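Local coordinates for protein endonuclease NucS (Thermococcus kodakarensis KOD1, PDB 5GKG) that binds DNA and acts as an endonuclease, probably cleaving the single-stranded 3' and 5' extremities of branched DNA structures, at residues A[81-86]-A[97-102]. The protein carries 1 engineered substitution. Sequence-based numbering, arbitrary orientation.
With nucleotides of chain D.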
loop_
_atom_site.group_PDB
_atom_site.type_symbol
_atom_site.label_atom_id
_atom_site.label_comp_id
_atom_site.label_asym_id
_atom_site.label_seq_id
_atom_site.Cartn_x
_atom_site.Cartn_y
_atom_site.Cartn_z
ATOM N N GLY A 81 9.752 -3.848 -13.492
ATOM C CA GLY A 81 9.519 -4.385 -14.821
ATOM C C GLY A 81 9.236 -3.326 -15.865
ATOM O O GLY A 81 9.232 -3.613 -17.055
ATOM N N SER A 82 9.008 -2.091 -15.440
ATOM C CA SER A 82 8.740 -1.045 -16.408
ATOM C C SER A 82 10.001 -0.638 -17.125
ATOM O O SER A 82 11.080 -0.709 -16.559
ATOM C CB SER A 82 8.123 0.148 -15.729
ATOM O OG SER A 82 6.965 -0.282 -15.053
ATOM N N ARG A 83 9.853 -0.230 -18.378
ATOM C CA ARG A 83 10.979 0.188 -19.188
ATOM C C ARG A 83 10.987 1.688 -19.273
ATOM O O ARG A 83 9.953 2.288 -19.529
ATOM C CB ARG A 83 10.903 -0.412 -20.583
ATOM C CG ARG A 83 11.065 -1.910 -20.637
ATOM C CD ARG A 83 12.118 -2.275 -21.652
ATOM N NE ARG A 83 12.239 -3.719 -21.823
ATOM C CZ ARG A 83 11.394 -4.461 -22.534
ATOM N NH1 ARG A 83 10.350 -3.899 -23.139
ATOM N NH2 ARG A 83 11.595 -5.769 -22.638
ATOM N N VAL A 84 12.144 2.295 -19.041
ATOM C CA VAL A 84 12.247 3.747 -19.078
ATOM C C VAL A 84 13.213 4.177 -20.188
ATOM O O VAL A 84 14.184 3.482 -20.507
ATOM C CB VAL A 84 12.708 4.338 -17.696
ATOM C CG1 VAL A 84 14.116 3.892 -17.362
ATOM C CG2 VAL A 84 12.640 5.872 -17.687
ATOM N N ARG A 85 12.920 5.319 -20.794
ATOM C CA ARG A 85 13.810 5.921 -21.764
ATOM C C ARG A 85 13.791 7.414 -21.535
ATOM O O ARG A 85 12.932 7.907 -20.812
ATOM C CB ARG A 85 13.390 5.582 -23.185
ATOM C CG ARG A 85 12.124 6.270 -23.653
ATOM C CD ARG A 85 11.609 5.560 -24.898
ATOM N NE ARG A 85 10.450 6.214 -25.498
ATOM C CZ ARG A 85 9.194 5.822 -25.304
ATOM N NH1 ARG A 85 8.191 6.472 -25.878
ATOM N NH2 ARG A 85 8.942 4.782 -24.523
ATOM N N LEU A 86 14.742 8.131 -22.126
ATOM C CA LEU A 86 14.772 9.583 -21.980
ATOM C C LEU A 86 14.684 10.243 -23.351
ATOM O O LEU A 86 15.578 10.120 -24.172
ATOM C CB LEU A 86 16.029 10.031 -21.220
ATOM C CG LEU A 86 16.363 11.530 -21.133
ATOM C CD1 LEU A 86 15.378 12.322 -20.318
ATOM C CD2 LEU A 86 17.747 11.695 -20.563
ATOM N N ILE A 97 7.206 3.010 -19.255
ATOM C CA ILE A 97 5.966 2.362 -19.624
ATOM C C ILE A 97 5.954 0.969 -19.057
ATOM O O ILE A 97 6.961 0.257 -19.011
ATOM C CB ILE A 97 5.709 2.319 -21.174
ATOM C CG1 ILE A 97 6.646 1.357 -21.866
ATOM C CG2 ILE A 97 5.852 3.707 -21.800
ATOM C CD1 ILE A 97 5.982 0.030 -22.177
ATOM N N ARG A 98 4.775 0.621 -18.590
ATOM C CA ARG A 98 4.473 -0.684 -18.079
ATOM C C ARG A 98 3.596 -1.378 -19.096
ATOM O O ARG A 98 2.548 -0.861 -19.522
ATOM C CB ARG A 98 3.773 -0.564 -16.732
ATOM C CG ARG A 98 3.190 -1.829 -16.232
ATOM C CD ARG A 98 2.359 -1.539 -15.023
ATOM N NE ARG A 98 2.044 -2.763 -14.300
ATOM C CZ ARG A 98 1.094 -2.855 -13.385
ATOM N NH1 ARG A 98 0.362 -1.787 -13.089
ATOM N NH2 ARG A 98 0.888 -4.011 -12.769
ATOM N N ARG A 99 4.060 -2.525 -19.539
ATOM C CA ARG A 99 3.230 -3.407 -20.339
ATOM C C ARG A 99 2.345 -4.190 -19.367
ATOM O O ARG A 99 2.779 -4.504 -18.257
ATOM C CB ARG A 99 4.135 -4.295 -21.191
ATOM C CG ARG A 99 3.712 -5.716 -21.429
ATOM C CD ARG A 99 4.914 -6.481 -21.973
ATOM N NE ARG A 99 5.724 -5.628 -22.840
ATOM C CZ ARG A 99 6.460 -6.075 -23.850
ATOM N NH1 ARG A 99 6.495 -7.373 -24.119
ATOM N NH2 ARG A 99 7.159 -5.222 -24.589
ATOM N N LYS A 100 1.102 -4.461 -19.741
ATOM C CA LYS A 100 0.239 -5.385 -18.943
ATOM C C LYS A 100 0.014 -5.093 -17.450
ATOM O O LYS A 100 0.716 -5.616 -16.585
ATOM C CB LYS A 100 0.772 -6.806 -19.046
ATOM C CG LYS A 100 -0.109 -7.762 -19.836
ATOM C CD LYS A 100 -1.024 -8.568 -18.926
ATOM C CE LYS A 100 -2.002 -9.389 -19.741
ATOM N NZ LYS A 100 -2.544 -10.513 -18.938
ATOM N N PRO A 101 -0.938 -4.224 -17.139
ATOM C CA PRO A 101 -1.767 -3.453 -18.050
ATOM C C PRO A 101 -0.961 -2.309 -18.587
ATOM O O PRO A 101 -0.021 -1.914 -17.894
ATOM C CB PRO A 101 -2.902 -2.947 -17.149
ATOM C CG PRO A 101 -2.291 -2.864 -15.809
ATOM C CD PRO A 101 -1.353 -4.047 -15.740
ATOM N N ARG A 102 -1.301 -1.784 -19.764
ATOM C CA ARG A 102 -0.473 -0.752 -20.349
ATOM C C ARG A 102 -0.614 0.507 -19.537
ATOM O O ARG A 102 -1.724 1.007 -19.340
ATOM C CB ARG A 102 -0.806 -0.465 -21.819
ATOM C CG ARG A 102 0.496 -0.050 -22.523
ATOM C CD ARG A 102 0.372 0.607 -23.881
ATOM N NE ARG A 102 1.721 0.784 -24.426
ATOM C CZ ARG A 102 2.258 1.945 -24.797
ATOM N NH1 ARG A 102 1.567 3.085 -24.746
ATOM N NH2 ARG A 102 3.501 1.951 -25.247
ATOM P P DG D 2 -3.428 -12.773 -16.178
ATOM O OP1 DG D 2 -4.059 -12.018 -17.279
ATOM O OP2 DG D 2 -2.473 -12.080 -15.282
ATOM O "O5'" DG D 2 -4.581 -13.432 -15.291
ATOM C "C5'" DG D 2 -5.516 -14.315 -15.886
ATOM C "C4'" DG D 2 -6.319 -15.042 -14.824
ATOM O "O4'" DG D 2 -5.424 -15.829 -14.005
ATOM C "C3'" DG D 2 -7.092 -14.146 -13.856
ATOM O "O3'" DG D 2 -8.314 -14.786 -13.467
ATOM C "C2'" DG D 2 -6.133 -14.008 -12.680
ATOM C "C1'" DG D 2 -5.458 -15.376 -12.666
ATOM N N9 DG D 2 -4.086 -15.344 -12.172
ATOM C C8 DG D 2 -3.055 -14.569 -12.648
ATOM N N7 DG D 2 -1.933 -14.759 -12.018
ATOM C C5 DG D 2 -2.235 -15.721 -11.065
ATOM C C6 DG D 2 -1.411 -16.324 -10.093
ATOM O O6 DG D 2 -0.212 -16.116 -9.876
ATOM N N1 DG D 2 -2.110 -17.251 -9.322
ATOM C C2 DG D 2 -3.435 -17.559 -9.479
ATOM N N2 DG D 2 -3.930 -18.481 -8.643
ATOM N N3 DG D 2 -4.222 -17.002 -10.391
ATOM C C4 DG D 2 -3.554 -16.097 -11.148
#
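Arg-83 and Ile-97 form an antiparallel hydrogen-bonded pair, in which each backbone N donates to the other residue's carbonyl: Arg-83 N to Ile-97 O at 3.0 Å and Ile-97 N to Arg-83 O at 2.9 Å, both close to straight. The pairing continues toward the turn through backbone bonds between Arg-85 and Val-95. At the other end, Ser-82 and Arg-98 still bring their CA atoms within 4.6 Å. Beyond Arg-98 the chain leaves the strand and passes through a cis peptide bond before Pro-101. This is the open end of the beta hairpin 83-88/92-98, part of the antiparallel sheet of the N-terminal PH-like domain; strand 103-109 pairs with the second arm.

Ile-97 lies on the same sheet face as Arg-83, and its CG2 is 4.3 Å from Arg-85 NH2, an oblique, loose approach. Arg-85 turns its NE to Glu-87 in a salt bridge. The side chains of Arg-83 and Arg-99 run alongside each other with the same heading, their guanidinium planes nearly perpendicular, 85° apart. Arg-99 NH2 comes to the edge of the Arg-83 guanidinium, near its plane, 3.7 Å from Arg-83 NH1; the two groups carry like charge, and since Arg-99 is poorly ordered, the closeness and the angle between the planes are only approximate. Ser-82 OG, set beside its own backbone N (chi1 -56°), rests against Arg-98 CB at 3.6 Å and hydrogen-bonds to the Pro-79 carbonyl, which gives this buried hydroxyl a polar partner.

Arg-98 stretches its aliphatic part out straight, carrying its guanidinium away from 81-86; Pro-101 CD sits over the centre of one guanidinium face, and NH1 forms a salt bridge with Glu-103. On the loop after the strand, Lys-100 NZ comes within 2.7 Å of OP1 of DG2 of chain D, placing this end of the hairpin beside the DNA backbone.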